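Long-range contact in penicillin-binding protein PbpB (Mycobacterium tuberculosis, PDB 6KGU), which synthesises cross-linked peptidoglycan from lipid intermediates in cell wall biogenesis and is inactivated by beta-lactam antibiotics such as aztreonam: residues Y397-P409 and D429-R443. Sequence-based numbering, arbitrary orientation.
Sequences YQAIANDGVRVPP and DDIRVVSAQTAQTVR
A two-stranded antiparallel ribbon in the transpeptidase domain pairs R406 with I431 and V405 with R432, and beside it the C-terminal end of helix 390-401 packs against helix 436-445. R406 and I431 form the hydrogen-bonded pair: R406 N donates to I431 O (2.7 Å) and I431 N returns a bond to R406 O. At the neighbouring non-hydrogen-bonded pair, V405 CG2 sits over the centre of the R432 guanidinium, 3.4 Å from R432 CZ. A chain bent at chi2 and chi3 (71° and 57°) folds that guanidinium back, where R432 NH1 donates to V434 O, which lies in the guanidinium plane, and makes a weak, oblique bond to D403 O. On the face bearing R406 and I431, the two side chains run alongside each other, and I431 CD1 covers one face of the R406 guanidinium, whose NE bonds to K347 O.

Helix 390-401 leads into the strand through a type I' turn, N402 to V405. Here G404 packs so tightly that its CA lies 3.3 Å from V434 O, while G404 O takes a nearly linear bond from V433 N (2.8 Å). A439 CB presses on G404 N from the second helix; segments 397-401 and 436-443 cross at -111°. R443 NH1 ties helix 436-445 to the last turn of helix 390-401 through I400 O (3.0 Å) and to the turn through D403 OD1 (3.1 Å), the latter a salt bridge; both acceptors lie in the R443 guanidinium plane, and R443 NE bonds to A504 O. Q440 NE2 reaches the same carboxylate oxygen from the opposite face. I400 CD1 packs on V434 CG2 and I400 CG2 on R443 CG, beside I273 of helix 272-281 and I501 of strand 493-502.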
loop_
_atom_site.group_PDB
_atom_site.type_symbol
_atom_site.label_atom_id
_atom_site.label_comp_id
_atom_site.label_asym_id
_atom_site.label_seq_id
_atom_site.Cartn_x
_atom_site.Cartn_y
_atom_site.Cartn_z
ATOM N N TYR A 397 2.962 -4.713 -5.801
ATOM C CA TYR A 397 4.208 -5.337 -5.375
ATOM C C TYR A 397 3.946 -6.712 -4.771
ATOM O O TYR A 397 4.820 -7.586 -4.813
ATOM C CB TYR A 397 4.946 -4.401 -4.405
ATOM C CG TYR A 397 5.609 -3.262 -5.153
ATOM C CD1 TYR A 397 4.845 -2.270 -5.763
ATOM C CD2 TYR A 397 7.000 -3.200 -5.293
ATOM C CE1 TYR A 397 5.445 -1.223 -6.485
ATOM C CE2 TYR A 397 7.605 -2.172 -6.016
ATOM C CZ TYR A 397 6.817 -1.189 -6.610
ATOM O OH TYR A 397 7.397 -0.157 -7.318
ATOM N N GLN A 398 2.733 -6.931 -4.255
ATOM C CA GLN A 398 2.357 -8.264 -3.787
ATOM C C GLN A 398 2.366 -9.274 -4.926
ATOM O O GLN A 398 2.753 -10.438 -4.733
ATOM C CB GLN A 398 0.978 -8.216 -3.119
ATOM C CG GLN A 398 0.542 -9.550 -2.527
ATOM C CD GLN A 398 -0.078 -10.451 -3.551
ATOM O OE1 GLN A 398 -0.608 -9.984 -4.567
ATOM N NE2 GLN A 398 0.003 -11.751 -3.316
ATOM N N ALA A 399 1.930 -8.854 -6.122
ATOM C CA ALA A 399 1.937 -9.756 -7.273
ATOM C C ALA A 399 3.346 -10.257 -7.555
ATOM O O ALA A 399 3.563 -11.447 -7.824
ATOM C CB ALA A 399 1.384 -9.040 -8.512
ATOM N N ILE A 400 4.314 -9.340 -7.520
ATOM C CA ILE A 400 5.701 -9.684 -7.789
ATOM C C ILE A 400 6.283 -10.485 -6.632
ATOM O O ILE A 400 7.079 -11.410 -6.831
ATOM C CB ILE A 400 6.485 -8.382 -8.053
ATOM C CG1 ILE A 400 6.050 -7.772 -9.394
ATOM C CG2 ILE A 400 7.996 -8.615 -7.971
ATOM C CD1 ILE A 400 6.317 -8.701 -10.596
ATOM N N ALA A 401 5.898 -10.134 -5.404
ATOM C CA ALA A 401 6.327 -10.905 -4.240
ATOM C C ALA A 401 5.846 -12.357 -4.328
ATOM O O ALA A 401 6.571 -13.284 -3.953
ATOM C CB ALA A 401 5.787 -10.253 -2.969
ATOM N N ASN A 402 4.629 -12.569 -4.821
ATOM C CA ASN A 402 4.031 -13.903 -4.860
ATOM C C ASN A 402 4.301 -14.596 -6.192
ATOM O O ASN A 402 3.410 -15.227 -6.775
ATOM C CB ASN A 402 2.533 -13.799 -4.573
ATOM C CG ASN A 402 1.876 -15.149 -4.362
ATOM O OD1 ASN A 402 2.429 -16.040 -3.700
ATOM N ND2 ASN A 402 0.684 -15.310 -4.932
ATOM N N ASP A 403 5.532 -14.449 -6.706
ATOM C CA ASP A 403 5.993 -15.191 -7.876
ATOM C C ASP A 403 5.105 -14.927 -9.083
ATOM O O ASP A 403 4.861 -15.815 -9.900
ATOM C CB ASP A 403 6.086 -16.696 -7.583
ATOM C CG ASP A 403 7.446 -17.082 -6.983
ATOM O OD1 ASP A 403 8.351 -16.216 -6.973
ATOM O OD2 ASP A 403 7.611 -18.234 -6.532
ATOM N N GLY A 404 4.620 -13.688 -9.191
ATOM C CA GLY A 404 3.876 -13.243 -10.353
ATOM C C GLY A 404 2.372 -13.360 -10.240
ATOM O O GLY A 404 1.667 -12.948 -11.166
ATOM N N VAL A 405 1.850 -13.907 -9.146
ATOM C CA VAL A 405 0.415 -14.135 -9.012
ATOM C C VAL A 405 -0.152 -13.106 -8.040
ATOM O O VAL A 405 0.108 -13.162 -6.832
ATOM C CB VAL A 405 0.100 -15.563 -8.557
ATOM C CG1 VAL A 405 -1.383 -15.705 -8.339
ATOM C CG2 VAL A 405 0.602 -16.564 -9.599
ATOM N N ARG A 406 -0.946 -12.182 -8.567
ATOM C CA ARG A 406 -1.583 -11.174 -7.735
ATOM C C ARG A 406 -2.770 -11.786 -7.016
ATOM O O ARG A 406 -3.602 -12.457 -7.636
ATOM C CB ARG A 406 -2.034 -9.995 -8.586
ATOM C CG ARG A 406 -2.518 -8.788 -7.773
ATOM C CD ARG A 406 -2.600 -7.562 -8.656
ATOM N NE ARG A 406 -3.606 -7.658 -9.713
ATOM C CZ ARG A 406 -4.914 -7.463 -9.539
ATOM N NH1 ARG A 406 -5.403 -7.174 -8.339
ATOM N NH2 ARG A 406 -5.739 -7.548 -10.573
ATOM N N VAL A 407 -2.837 -11.573 -5.708
ATOM C CA VAL A 407 -3.972 -12.021 -4.909
ATOM C C VAL A 407 -4.612 -10.769 -4.316
ATOM O O VAL A 407 -4.020 -10.125 -3.436
ATOM C CB VAL A 407 -3.544 -13.024 -3.821
ATOM C CG1 VAL A 407 -4.769 -13.526 -3.025
ATOM C CG2 VAL A 407 -2.788 -14.218 -4.442
ATOM N N PRO A 408 -5.804 -10.386 -4.768
ATOM C CA PRO A 408 -6.444 -9.164 -4.266
ATOM C C PRO A 408 -6.500 -9.159 -2.748
ATOM O O PRO A 408 -6.863 -10.165 -2.122
ATOM C CB PRO A 408 -7.847 -9.231 -4.882
ATOM C CG PRO A 408 -7.637 -10.020 -6.162
ATOM C CD PRO A 408 -6.639 -11.083 -5.758
ATOM N N PRO A 409 -6.097 -8.060 -2.117
ATOM C CA PRO A 409 -6.015 -8.037 -0.654
ATOM C C PRO A 409 -7.385 -8.136 -0.012
ATOM O O PRO A 409 -8.384 -7.665 -0.557
ATOM C CB PRO A 409 -5.358 -6.681 -0.354
ATOM C CG PRO A 409 -5.618 -5.862 -1.559
ATOM C CD PRO A 409 -5.650 -6.797 -2.722
ATOM N N ASP A 429 -9.865 -15.102 -6.298
ATOM C CA ASP A 429 -9.167 -15.854 -7.330
ATOM C C ASP A 429 -7.816 -15.223 -7.673
ATOM O O ASP A 429 -7.700 -13.998 -7.790
ATOM C CB ASP A 429 -10.035 -15.951 -8.581
ATOM C CG ASP A 429 -11.073 -17.061 -8.477
ATOM O OD1 ASP A 429 -10.781 -18.093 -7.837
ATOM O OD2 ASP A 429 -12.182 -16.898 -9.024
ATOM N N ASP A 430 -6.806 -16.091 -7.823
ATOM C CA ASP A 430 -5.492 -15.748 -8.349
ATOM C C ASP A 430 -5.593 -14.972 -9.655
ATOM O O ASP A 430 -6.495 -15.195 -10.470
ATOM C CB ASP A 430 -4.679 -17.019 -8.627
ATOM C CG ASP A 430 -4.121 -17.662 -7.376
ATOM O OD1 ASP A 430 -4.262 -17.103 -6.267
ATOM O OD2 ASP A 430 -3.516 -18.743 -7.510
ATOM N N ILE A 431 -4.624 -14.084 -9.872
ATOM C CA ILE A 431 -4.466 -13.376 -11.137
ATOM C C ILE A 431 -2.994 -13.439 -11.529
ATOM O O ILE A 431 -2.154 -12.766 -10.914
ATOM C CB ILE A 431 -4.945 -11.920 -11.064
ATOM C CG1 ILE A 431 -6.383 -11.868 -10.540
ATOM C CG2 ILE A 431 -4.810 -11.261 -12.434
ATOM C CD1 ILE A 431 -6.802 -10.527 -10.052
ATOM N N ARG A 432 -2.686 -14.234 -12.555
ATOM C CA ARG A 432 -1.339 -14.352 -13.104
ATOM C C ARG A 432 -0.992 -13.075 -13.866
ATOM O O ARG A 432 -1.627 -12.760 -14.876
ATOM C CB ARG A 432 -1.275 -15.585 -14.007
ATOM C CG ARG A 432 -0.043 -15.705 -14.930
ATOM C CD ARG A 432 1.234 -16.028 -14.172
ATOM N NE ARG A 432 1.147 -17.252 -13.380
ATOM C CZ ARG A 432 2.069 -17.619 -12.500
ATOM N NH1 ARG A 432 3.147 -16.850 -12.299
ATOM N NH2 ARG A 432 1.915 -18.729 -11.795
ATOM N N VAL A 433 -0.007 -12.326 -13.372
ATOM C CA VAL A 433 0.446 -11.084 -14.004
ATOM C C VAL A 433 1.696 -11.311 -14.849
ATOM O O VAL A 433 1.773 -10.872 -15.994
ATOM C CB VAL A 433 0.705 -9.998 -12.935
ATOM C CG1 VAL A 433 1.195 -8.712 -13.599
ATOM C CG2 VAL A 433 -0.539 -9.753 -12.067
ATOM N N VAL A 434 2.705 -11.951 -14.270
ATOM C CA VAL A 434 3.925 -12.336 -14.967
ATOM C C VAL A 434 4.308 -13.718 -14.462
ATOM O O VAL A 434 3.769 -14.201 -13.466
ATOM C CB VAL A 434 5.084 -11.343 -14.732
ATOM C CG1 VAL A 434 4.746 -9.970 -15.277
ATOM C CG2 VAL A 434 5.436 -11.300 -13.236
ATOM N N SER A 435 5.268 -14.349 -15.145
ATOM C CA SER A 435 5.694 -15.675 -14.718
ATOM C C SER A 435 6.457 -15.596 -13.396
ATOM O O SER A 435 6.909 -14.525 -12.965
ATOM C CB SER A 435 6.576 -16.342 -15.782
ATOM O OG SER A 435 7.867 -15.740 -15.852
ATOM N N ALA A 436 6.601 -16.760 -12.746
ATOM C CA ALA A 436 7.422 -16.820 -11.536
ATOM C C ALA A 436 8.839 -16.356 -11.825
ATOM O O ALA A 436 9.437 -15.614 -11.034
ATOM C CB ALA A 436 7.427 -18.234 -10.964
ATOM N N GLN A 437 9.383 -16.750 -12.985
ATOM C CA GLN A 437 10.745 -16.404 -13.357
ATOM C C GLN A 437 10.906 -14.896 -13.529
ATOM O O GLN A 437 11.923 -14.326 -13.129
ATOM C CB GLN A 437 11.141 -17.166 -14.631
ATOM C CG GLN A 437 12.403 -16.628 -15.289
ATOM C CD GLN A 437 13.661 -16.956 -14.482
ATOM O OE1 GLN A 437 14.685 -16.300 -14.638
ATOM N NE2 GLN A 437 13.569 -17.922 -13.597
ATOM N N THR A 438 9.917 -14.263 -14.165
ATOM C CA THR A 438 9.930 -12.809 -14.291
ATOM C C THR A 438 9.857 -12.148 -12.921
ATOM O O THR A 438 10.669 -11.266 -12.597
ATOM C CB THR A 438 8.767 -12.347 -15.168
ATOM O OG1 THR A 438 8.963 -12.791 -16.509
ATOM C CG2 THR A 438 8.671 -10.812 -15.177
ATOM N N ALA A 439 8.892 -12.558 -12.101
ATOM C CA ALA A 439 8.743 -11.997 -10.764
ATOM C C ALA A 439 10.040 -12.085 -9.964
ATOM O O ALA A 439 10.438 -11.117 -9.308
ATOM C CB ALA A 439 7.616 -12.715 -10.029
ATOM N N GLN A 440 10.708 -13.240 -9.996
ATOM C CA GLN A 440 11.962 -13.394 -9.261
ATOM C C GLN A 440 13.033 -12.452 -9.792
ATOM O O GLN A 440 13.818 -11.889 -9.020
ATOM C CB GLN A 440 12.434 -14.852 -9.334
ATOM C CG GLN A 440 11.576 -15.793 -8.479
ATOM C CD GLN A 440 11.553 -17.212 -9.003
ATOM O OE1 GLN A 440 12.416 -17.609 -9.777
ATOM N NE2 GLN A 440 10.558 -17.981 -8.588
ATOM N N THR A 441 13.066 -12.261 -11.112
ATOM C CA THR A 441 14.035 -11.361 -11.719
ATOM C C THR A 441 13.765 -9.905 -11.342
ATOM O O THR A 441 14.701 -9.148 -11.051
ATOM C CB THR A 441 14.015 -11.562 -13.238
ATOM O OG1 THR A 441 14.562 -12.850 -13.541
ATOM C CG2 THR A 441 14.822 -10.494 -13.962
ATOM N N VAL A 442 12.497 -9.495 -11.317
ATOM C CA VAL A 442 12.185 -8.113 -10.964
ATOM C C VAL A 442 12.517 -7.841 -9.492
ATOM O O VAL A 442 13.076 -6.792 -9.156
ATOM C CB VAL A 442 10.711 -7.801 -11.286
ATOM C CG1 VAL A 442 10.301 -6.456 -10.689
ATOM C CG2 VAL A 442 10.468 -7.823 -12.820
ATOM N N ARG A 443 12.189 -8.781 -8.602
ATOM C CA ARG A 443 12.561 -8.670 -7.186
ATOM C C ARG A 443 14.060 -8.475 -7.016
ATOM O O ARG A 443 14.502 -7.632 -6.223
ATOM C CB ARG A 443 12.139 -9.927 -6.403
ATOM C CG ARG A 443 10.658 -10.131 -6.231
ATOM C CD ARG A 443 10.345 -11.048 -5.040
ATOM N NE ARG A 443 10.972 -12.370 -5.088
ATOM C CZ ARG A 443 10.386 -13.466 -5.571
ATOM N NH1 ARG A 443 9.179 -13.401 -6.109
ATOM N NH2 ARG A 443 11.015 -14.629 -5.539
HETATM O O HOH W 1 -1.278 -17.458 -4.681
HETATM O O HOH W 2 3.841 -18.980 -9.502
#